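Local coordinates for hypothetical protein SA0798 (Staphylococcus aureus subsp. aureus N315, PDB 1XG8) that is of unknown function but adopts a thioredoxin-like fold and belongs to the uncharacterised DUF1462 family of the thioredoxin clan, at residues Y13-I18 and I53-D58; P26-I31 and L78-I83. All coordinates share one frame; numbering follows the deposited sequence.

Overall arrangement
Contacts 1 and 2 lie side by side at one end of a thioredoxin-like sheet, their centres about 9 Å apart. Along the chain their segments alternate: 13-18, 26-31, 53-58, then 78-83. Contact 1 joins parallel strands 8-14 and 48-54, the two strands of a beta-alpha-beta unit whose connecting helix, 28-42, starts in contact 2. There the helix meets the cis-proline loop ahead of strand 82-85, the antiparallel neighbour of strand 8-14. Asp16 and Lys29 form a salt bridge between the contacts, and Tyr13 N probably bonds to Leu82 O. In thioredoxin-like proteins this end of the fold usually carries the active site; whether it does so here is unknown.

Contact 1 of 2, residues Y13-I18 and I53-D58; sequences YGADVI and IDITKD
Gly14 O is approached by two groups of 53-58: Ile55 N donates to it at 2.8 Å, nearly head-on to the carbonyl (C=O...N 172°), and the CA-H of Asp54 adds a weaker contact, CA lying 3.2 Å from the same oxygen. The same glycine donates through its N to Ile53 O at 2.9 Å. Gly14 is nearly fully extended, a backbone shape easily taken by glycine. These bonds mark parallel pairing at the ends of strands 8-14 and 48-54, the two strands of a beta-alpha-beta unit of the thioredoxin-like fold. On one face Tyr13 and Ile53 point the same way side by side, with Ile53 CD1 3.6 Å from Tyr13 CE1 and oblique to the ring. The tyrosine suits this place because its ring packs on Ile70 and Ile73 of helix 64-74 while its hydroxyl hydrogen-bonds to Asp66. Beyond the strand, Ile55 has CG1 between its backbone N and carbonyl carbon (chi1 65°), which brings CG1 within 3.5 Å of Gly14 O and 4.3 Å of Ala15 CB. A water donates to Asp54 OD2 at 2.6 Å and also sits by Asp16 N, too close to rely on.

Contact 2 of 2, residues P26-I31 and L78-I83; sequences PTSKDI and LFYPLI
Ser28, in the first turn of helix 28-42, passes within 4.6 Å (CA to CA) of Pro81, which follows a cis peptide bond and leads into strand 82-85. A cis-proline at the start of this strand is a hallmark of the thioredoxin fold, where it faces the start of the helix that follows the first strand of the core beta-alpha-beta unit, as here. The Pro81 ring points at the helix and meets it with three carbons. CB comes to 3.7 Å from Ser28 OG, CG rests 3.7 Å from Ile31 CG1, and CD approaches the carbonyl oxygen of Pro26. Compact and rigid, the ring suits close packing against the helix start. Ile31, one turn further along, crosses the proline at about a right angle and uses both branches: with CG1 turned away from its own carbonyl carbon (chi1 -67°), that branch faces Pro81, while CG2 reaches Ile83 CD1 at 3.7 Å. A beta-branched residue can thus touch Pro81 and, two residues on, the strand residue Ile83. Ser28 OG lies at the edge of the Tyr80 ring, near its plane and 3.4 Å from CD1. The serine is small enough to fit there, and its hydroxyl is engaged in a weak hydrogen bond with Ala15 N; the Tyr80 hydroxyl bonds to Val17 O. Phe79 and Tyr80 both touch Cys19. The helix start therefore meets the cis-proline segment and the strand after it mainly through apolar packing, while the Tyr80 hydroxyl, and more weakly that of Ser28, link the two segments to the loop after strand 8-14.

Contact 1 of 2, residues Y13-I18 and I53-D58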
ATOM      1  N   TYR A  13       1.063   3.420  -4.243  1.00 20.11           N
ATOM      2  CA  TYR A  13       1.426   4.633  -4.965  1.00 20.07           C
ATOM      3  C   TYR A  13       2.897   4.427  -5.307  1.00 20.09           C
ATOM      4  O   TYR A  13       3.678   3.995  -4.459  1.00 19.75           O
ATOM      5  CB  TYR A  13       1.271   5.869  -4.069  1.00 19.89           C
ATOM      6  CG  TYR A  13      -0.147   6.138  -3.643  1.00 19.99           C
ATOM      7  CD1 TYR A  13      -0.996   6.914  -4.427  1.00 22.78           C
ATOM      8  CD2 TYR A  13      -0.654   5.586  -2.475  1.00 20.74           C
ATOM      9  CE1 TYR A  13      -2.321   7.136  -4.056  1.00 21.88           C
ATOM     10  CE2 TYR A  13      -1.970   5.795  -2.095  1.00 22.24           C
ATOM     11  CZ  TYR A  13      -2.800   6.572  -2.886  1.00 22.29           C
ATOM     12  OH  TYR A  13      -4.106   6.782  -2.500  1.00 22.97           O
ATOM     13  N   GLY A  14       3.272   4.708  -6.545  1.00 19.82           N
ATOM     14  CA  GLY A  14       4.658   4.547  -6.918  1.00 20.34           C
ATOM     15  C   GLY A  14       4.911   5.018  -8.328  1.00 21.27           C
ATOM     16  O   GLY A  14       4.186   5.856  -8.858  1.00 22.34           O
ATOM     17  N   ALA A  15       5.952   4.480  -8.941  1.00 21.39           N
ATOM     18  CA  ALA A  15       6.288   4.847 -10.301  1.00 22.36           C
ATOM     19  C   ALA A  15       7.060   3.701 -10.938  1.00 23.01           C
ATOM     20  O   ALA A  15       7.549   2.807 -10.249  1.00 22.68           O
ATOM     21  CB  ALA A  15       7.111   6.117 -10.300  1.00 20.96           C
ATOM     22  N   ASP A  16       7.171   3.729 -12.259  1.00 25.26           N
ATOM     23  CA  ASP A  16       7.878   2.682 -12.969  1.00 27.45           C
ATOM     24  C   ASP A  16       9.392   2.862 -12.864  1.00 28.24           C
ATOM     25  O   ASP A  16      10.158   2.175 -13.539  1.00 29.76           O
ATOM     26  CB  ASP A  16       7.437   2.668 -14.434  1.00 28.51           C
ATOM     27  CG  ASP A  16       7.788   1.371 -15.132  1.00 30.82           C
ATOM     28  OD1 ASP A  16       7.622   0.296 -14.515  1.00 31.52           O
ATOM     29  OD2 ASP A  16       8.220   1.425 -16.300  1.00 32.03           O
ATOM     30  N   VAL A  17       9.816   3.794 -12.016  1.00 27.98           N
ATOM     31  CA  VAL A  17      11.236   4.070 -11.799  1.00 27.33           C
ATOM     32  C   VAL A  17      11.467   4.040 -10.298  1.00 28.24           C
ATOM     33  O   VAL A  17      10.523   4.208  -9.537  1.00 29.40           O
ATOM     34  CB  VAL A  17      11.634   5.447 -12.361  1.00 26.45           C
ATOM     35  CG1 VAL A  17      11.606   5.410 -13.881  1.00 26.43           C
ATOM     36  CG2 VAL A  17      10.690   6.511 -11.839  1.00 23.13           C
ATOM     37  N   ILE A  18      12.708   3.844  -9.861  1.00 29.07           N
ATOM     38  CA  ILE A  18      12.971   3.751  -8.430  1.00 30.13           C
ATOM     39  C   ILE A  18      13.062   5.076  -7.675  1.00 29.57           C
ATOM     40  O   ILE A  18      13.425   6.108  -8.234  1.00 29.13           O
ATOM     41  CB  ILE A  18      14.270   2.916  -8.137  1.00 33.32           C
ATOM     42  CG1 ILE A  18      14.230   1.559  -8.864  1.00 34.05           C
ATOM     43  CG2 ILE A  18      14.379   2.623  -6.622  1.00 33.13           C
ATOM     44  CD1 ILE A  18      14.462   1.619 -10.367  1.00 34.47           C
ATOM     45  N   ILE A  53      -1.202   3.291  -8.519  1.00 27.32           N
ATOM     46  CA  ILE A  53      -1.198   4.670  -8.963  1.00 28.08           C
ATOM     47  C   ILE A  53       0.216   5.177  -9.222  1.00 28.96           C
ATOM     48  O   ILE A  53       1.026   5.330  -8.304  1.00 28.57           O
ATOM     49  CB  ILE A  53      -1.902   5.568  -7.928  1.00 27.12           C
ATOM     50  CG1 ILE A  53      -3.396   5.246  -7.927  1.00 25.45           C
ATOM     51  CG2 ILE A  53      -1.644   7.038  -8.231  1.00 26.76           C
ATOM     52  CD1 ILE A  53      -4.164   5.961  -6.856  1.00 26.80           C
ATOM     53  N   ASP A  54       0.497   5.418 -10.494  1.00 30.24           N
ATOM     54  CA  ASP A  54       1.789   5.927 -10.932  1.00 30.94           C
ATOM     55  C   ASP A  54       1.749   7.435 -10.673  1.00 30.46           C
ATOM     56  O   ASP A  54       1.001   8.153 -11.333  1.00 31.07           O
ATOM     57  CB  ASP A  54       1.943   5.643 -12.423  1.00 32.82           C
ATOM     58  CG  ASP A  54       3.329   5.933 -12.934  1.00 35.28           C
ATOM     59  OD1 ASP A  54       3.851   7.023 -12.627  1.00 35.82           O
ATOM     60  OD2 ASP A  54       3.890   5.072 -13.653  1.00 36.08           O
ATOM     61  N   ILE A  55       2.535   7.914  -9.714  1.00 29.86           N
ATOM     62  CA  ILE A  55       2.543   9.339  -9.386  1.00 32.00           C
ATOM     63  C   ILE A  55       3.007  10.218 -10.552  1.00 35.34           C
ATOM     64  O   ILE A  55       3.143  11.438 -10.426  1.00 35.39           O
ATOM     65  CB  ILE A  55       3.414   9.620  -8.131  1.00 29.53           C
ATOM     66  CG1 ILE A  55       4.873   9.294  -8.400  1.00 28.86           C
ATOM     67  CG2 ILE A  55       2.941   8.755  -6.970  1.00 29.15           C
ATOM     68  CD1 ILE A  55       5.750   9.481  -7.177  1.00 29.04           C
ATOM     69  N   THR A  56       3.235   9.581 -11.694  1.00 39.50           N
ATOM     70  CA  THR A  56       3.664  10.270 -12.907  1.00 42.81           C
ATOM     71  C   THR A  56       2.462  10.465 -13.828  1.00 46.04           C
ATOM     72  O   THR A  56       1.980  11.580 -14.011  1.00 46.97           O
ATOM     73  CB  THR A  56       4.730   9.444 -13.667  1.00 40.27           C
ATOM     74  OG1 THR A  56       5.984   9.533 -12.984  1.00 39.41           O
ATOM     75  CG2 THR A  56       4.883   9.940 -15.090  1.00 42.64           C
ATOM     76  N   LYS A  57       1.988   9.354 -14.391  1.00 50.19           N
ATOM     77  CA  LYS A  57       0.860   9.323 -15.318  1.00 53.40           C
ATOM     78  C   LYS A  57      -0.219  10.388 -15.111  1.00 56.32           C
ATOM     79  O   LYS A  57      -0.584  11.101 -16.055  1.00 58.33           O
ATOM     80  CB  LYS A  57       0.247   7.920 -15.311  1.00 52.99           C
ATOM     81  CG  LYS A  57       1.239   6.875 -15.819  1.00 54.45           C
ATOM     82  CD  LYS A  57       0.720   5.447 -15.744  1.00 55.27           C
ATOM     83  CE  LYS A  57       1.812   4.471 -16.199  1.00 56.35           C
ATOM     84  NZ  LYS A  57       1.440   3.024 -16.074  1.00 56.79           N
ATOM     85  N   ASP A  58      -0.732  10.502 -13.893  1.00 58.67           N
ATOM     86  CA  ASP A  58      -1.760  11.502 -13.598  1.00 60.82           C
ATOM     87  C   ASP A  58      -2.816  11.664 -14.695  1.00 60.66           C
ATOM     88  O   ASP A  58      -3.789  12.403 -14.525  1.00 60.78           O
ATOM     89  CB  ASP A  58      -1.088  12.844 -13.344  1.00 62.26           C
ATOM     90  CG  ASP A  58      -0.111  12.783 -12.199  1.00 63.78           C
ATOM     91  OD1 ASP A  58       0.701  13.725 -12.078  1.00 65.64           O
ATOM     92  OD2 ASP A  58      -0.164  11.798 -11.420  1.00 63.31           O
TER
HETATM   93  O   HOH W   1       6.465   5.628 -13.611  1.00 32.63           O

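Contact 2 of 2, residues P26-I31 and L78-I83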
ATOM      1  N   PRO A  26      12.727  -3.044  -3.189  1.00 33.51           N
ATOM      2  CA  PRO A  26      11.856  -3.577  -4.241  1.00 32.47           C
ATOM      3  C   PRO A  26      11.070  -2.459  -4.923  1.00 32.88           C
ATOM      4  O   PRO A  26      10.617  -1.517  -4.273  1.00 33.17           O
ATOM      5  CB  PRO A  26      10.952  -4.542  -3.482  1.00 31.30           C
ATOM      6  CG  PRO A  26      11.850  -5.046  -2.402  1.00 32.17           C
ATOM      7  CD  PRO A  26      12.533  -3.782  -1.926  1.00 33.01           C
ATOM      8  N   THR A  27      10.909  -2.578  -6.233  1.00 32.70           N
ATOM      9  CA  THR A  27      10.195  -1.592  -7.030  1.00 32.35           C
ATOM     10  C   THR A  27       8.708  -1.503  -6.649  1.00 31.85           C
ATOM     11  O   THR A  27       8.203  -2.336  -5.906  1.00 30.80           O
ATOM     12  CB  THR A  27      10.318  -1.938  -8.522  1.00 32.52           C
ATOM     13  OG1 THR A  27      10.283  -0.736  -9.296  1.00 39.27           O
ATOM     14  CG2 THR A  27       9.177  -2.819  -8.958  1.00 31.85           C
ATOM     15  N   SER A  28       8.013  -0.492  -7.167  1.00 31.54           N
ATOM     16  CA  SER A  28       6.593  -0.315  -6.872  1.00 29.81           C
ATOM     17  C   SER A  28       5.762  -1.447  -7.452  1.00 29.47           C
ATOM     18  O   SER A  28       4.871  -1.968  -6.790  1.00 28.18           O
ATOM     19  CB  SER A  28       6.089   1.021  -7.421  1.00 28.71           C
ATOM     20  OG  SER A  28       6.647   2.112  -6.711  1.00 27.47           O
ATOM     21  N   LYS A  29       6.056  -1.829  -8.691  1.00 30.30           N
ATOM     22  CA  LYS A  29       5.314  -2.905  -9.342  1.00 30.65           C
ATOM     23  C   LYS A  29       5.597  -4.265  -8.705  1.00 30.26           C
ATOM     24  O   LYS A  29       4.713  -5.112  -8.640  1.00 29.99           O
ATOM     25  CB  LYS A  29       5.629  -2.948 -10.837  1.00 32.89           C
ATOM     26  CG  LYS A  29       5.135  -1.732 -11.623  1.00 35.36           C
ATOM     27  CD  LYS A  29       5.469  -1.870 -13.104  1.00 36.37           C
ATOM     28  CE  LYS A  29       5.009  -0.661 -13.894  1.00 38.25           C
ATOM     29  NZ  LYS A  29       5.236  -0.829 -15.365  1.00 39.33           N
ATOM     30  N   ASP A  30       6.822  -4.472  -8.229  1.00 31.05           N
ATOM     31  CA  ASP A  30       7.170  -5.735  -7.577  1.00 32.61           C
ATOM     32  C   ASP A  30       6.287  -5.904  -6.341  1.00 32.71           C
ATOM     33  O   ASP A  30       5.647  -6.946  -6.154  1.00 34.42           O
ATOM     34  CB  ASP A  30       8.644  -5.760  -7.138  1.00 34.35           C
ATOM     35  CG  ASP A  30       9.618  -5.726  -8.310  1.00 36.18           C
ATOM     36  OD1 ASP A  30       9.316  -6.331  -9.362  1.00 37.34           O
ATOM     37  OD2 ASP A  30      10.695  -5.103  -8.170  1.00 37.31           O
ATOM     38  N   ILE A  31       6.279  -4.868  -5.500  1.00 31.46           N
ATOM     39  CA  ILE A  31       5.492  -4.828  -4.270  1.00 29.34           C
ATOM     40  C   ILE A  31       4.009  -5.039  -4.576  1.00 29.46           C
ATOM     41  O   ILE A  31       3.318  -5.804  -3.896  1.00 28.33           O
ATOM     42  CB  ILE A  31       5.674  -3.462  -3.562  1.00 28.41           C
ATOM     43  CG1 ILE A  31       7.115  -3.334  -3.050  1.00 28.24           C
ATOM     44  CG2 ILE A  31       4.643  -3.297  -2.444  1.00 26.36           C
ATOM     45  CD1 ILE A  31       7.527  -4.382  -2.010  1.00 27.17           C
ATOM     46  N   LEU A  78       7.141  11.239   2.279  1.00 34.89           N
ATOM     47  CA  LEU A  78       7.001   9.793   2.230  1.00 31.07           C
ATOM     48  C   LEU A  78       7.729   9.286   0.993  1.00 28.96           C
ATOM     49  O   LEU A  78       7.946  10.038   0.044  1.00 29.07           O
ATOM     50  CB  LEU A  78       5.527   9.382   2.150  1.00 30.23           C
ATOM     51  CG  LEU A  78       4.590   9.746   3.301  1.00 28.66           C
ATOM     52  CD1 LEU A  78       3.269   9.036   3.076  1.00 28.14           C
ATOM     53  CD2 LEU A  78       5.188   9.329   4.637  1.00 28.62           C
ATOM     54  N   PHE A  79       8.108   8.014   1.016  1.00 27.22           N
ATOM     55  CA  PHE A  79       8.793   7.384  -0.106  1.00 25.64           C
ATOM     56  C   PHE A  79       7.790   6.495  -0.816  1.00 23.93           C
ATOM     57  O   PHE A  79       6.640   6.365  -0.393  1.00 23.17           O
ATOM     58  CB  PHE A  79       9.949   6.496   0.377  1.00 26.53           C
ATOM     59  CG  PHE A  79      10.958   7.206   1.241  1.00 29.66           C
ATOM     60  CD1 PHE A  79      11.870   6.475   1.999  1.00 31.38           C
ATOM     61  CD2 PHE A  79      10.998   8.595   1.309  1.00 31.11           C
ATOM     62  CE1 PHE A  79      12.805   7.116   2.811  1.00 29.69           C
ATOM     63  CE2 PHE A  79      11.929   9.245   2.120  1.00 32.06           C
ATOM     64  CZ  PHE A  79      12.832   8.504   2.870  1.00 30.26           C
ATOM     65  N   TYR A  80       8.227   5.880  -1.906  1.00 23.20           N
ATOM     66  CA  TYR A  80       7.371   4.956  -2.629  1.00 21.38           C
ATOM     67  C   TYR A  80       8.259   3.776  -3.032  1.00 20.87           C
ATOM     68  O   TYR A  80       9.475   3.922  -3.176  1.00 19.35           O
ATOM     69  CB  TYR A  80       6.729   5.638  -3.844  1.00 19.98           C
ATOM     70  CG  TYR A  80       7.706   6.007  -4.926  1.00 21.31           C
ATOM     71  CD1 TYR A  80       8.143   5.059  -5.856  1.00 20.74           C
ATOM     72  CD2 TYR A  80       8.215   7.300  -5.012  1.00 22.21           C
ATOM     73  CE1 TYR A  80       9.058   5.388  -6.839  1.00 21.41           C
ATOM     74  CE2 TYR A  80       9.135   7.639  -5.993  1.00 24.46           C
ATOM     75  CZ  TYR A  80       9.550   6.678  -6.902  1.00 23.36           C
ATOM     76  OH  TYR A  80      10.458   7.022  -7.867  1.00 27.63           O
ATOM     77  N   PRO A  81       7.666   2.586  -3.210  1.00 21.06           N
ATOM     78  CA  PRO A  81       6.232   2.306  -3.056  1.00 20.45           C
ATOM     79  C   PRO A  81       5.606   2.731  -1.734  1.00 19.44           C
ATOM     80  O   PRO A  81       6.229   2.639  -0.684  1.00 18.00           O
ATOM     81  CB  PRO A  81       6.154   0.791  -3.250  1.00 21.54           C
ATOM     82  CG  PRO A  81       7.491   0.320  -2.737  1.00 22.29           C
ATOM     83  CD  PRO A  81       8.424   1.331  -3.369  1.00 21.31           C
ATOM     84  N   LEU A  82       4.371   3.217  -1.809  1.00 19.52           N
ATOM     85  CA  LEU A  82       3.619   3.598  -0.622  1.00 19.73           C
ATOM     86  C   LEU A  82       2.385   2.705  -0.636  1.00 17.92           C
ATOM     87  O   LEU A  82       1.698   2.599  -1.654  1.00 16.68           O
ATOM     88  CB  LEU A  82       3.195   5.070  -0.669  1.00 21.70           C
ATOM     89  CG  LEU A  82       2.217   5.534   0.426  1.00 24.03           C
ATOM     90  CD1 LEU A  82       2.896   5.576   1.781  1.00 25.58           C
ATOM     91  CD2 LEU A  82       1.696   6.917   0.074  1.00 26.70           C
ATOM     92  N   ILE A  83       2.124   2.042   0.484  1.00 15.62           N
ATOM     93  CA  ILE A  83       0.972   1.168   0.589  1.00 14.99           C
ATOM     94  C   ILE A  83      -0.065   1.773   1.518  1.00 15.29           C
ATOM     95  O   ILE A  83       0.276   2.263   2.595  1.00 14.49           O
ATOM     96  CB  ILE A  83       1.355  -0.223   1.166  1.00 15.73           C
ATOM     97  CG1 ILE A  83       2.411  -0.891   0.286  1.00 15.47           C
ATOM     98  CG2 ILE A  83       0.114  -1.101   1.261  1.00 13.93           C
ATOM     99  CD1 ILE A  83       2.649  -2.358   0.584  1.00 12.63           C
TER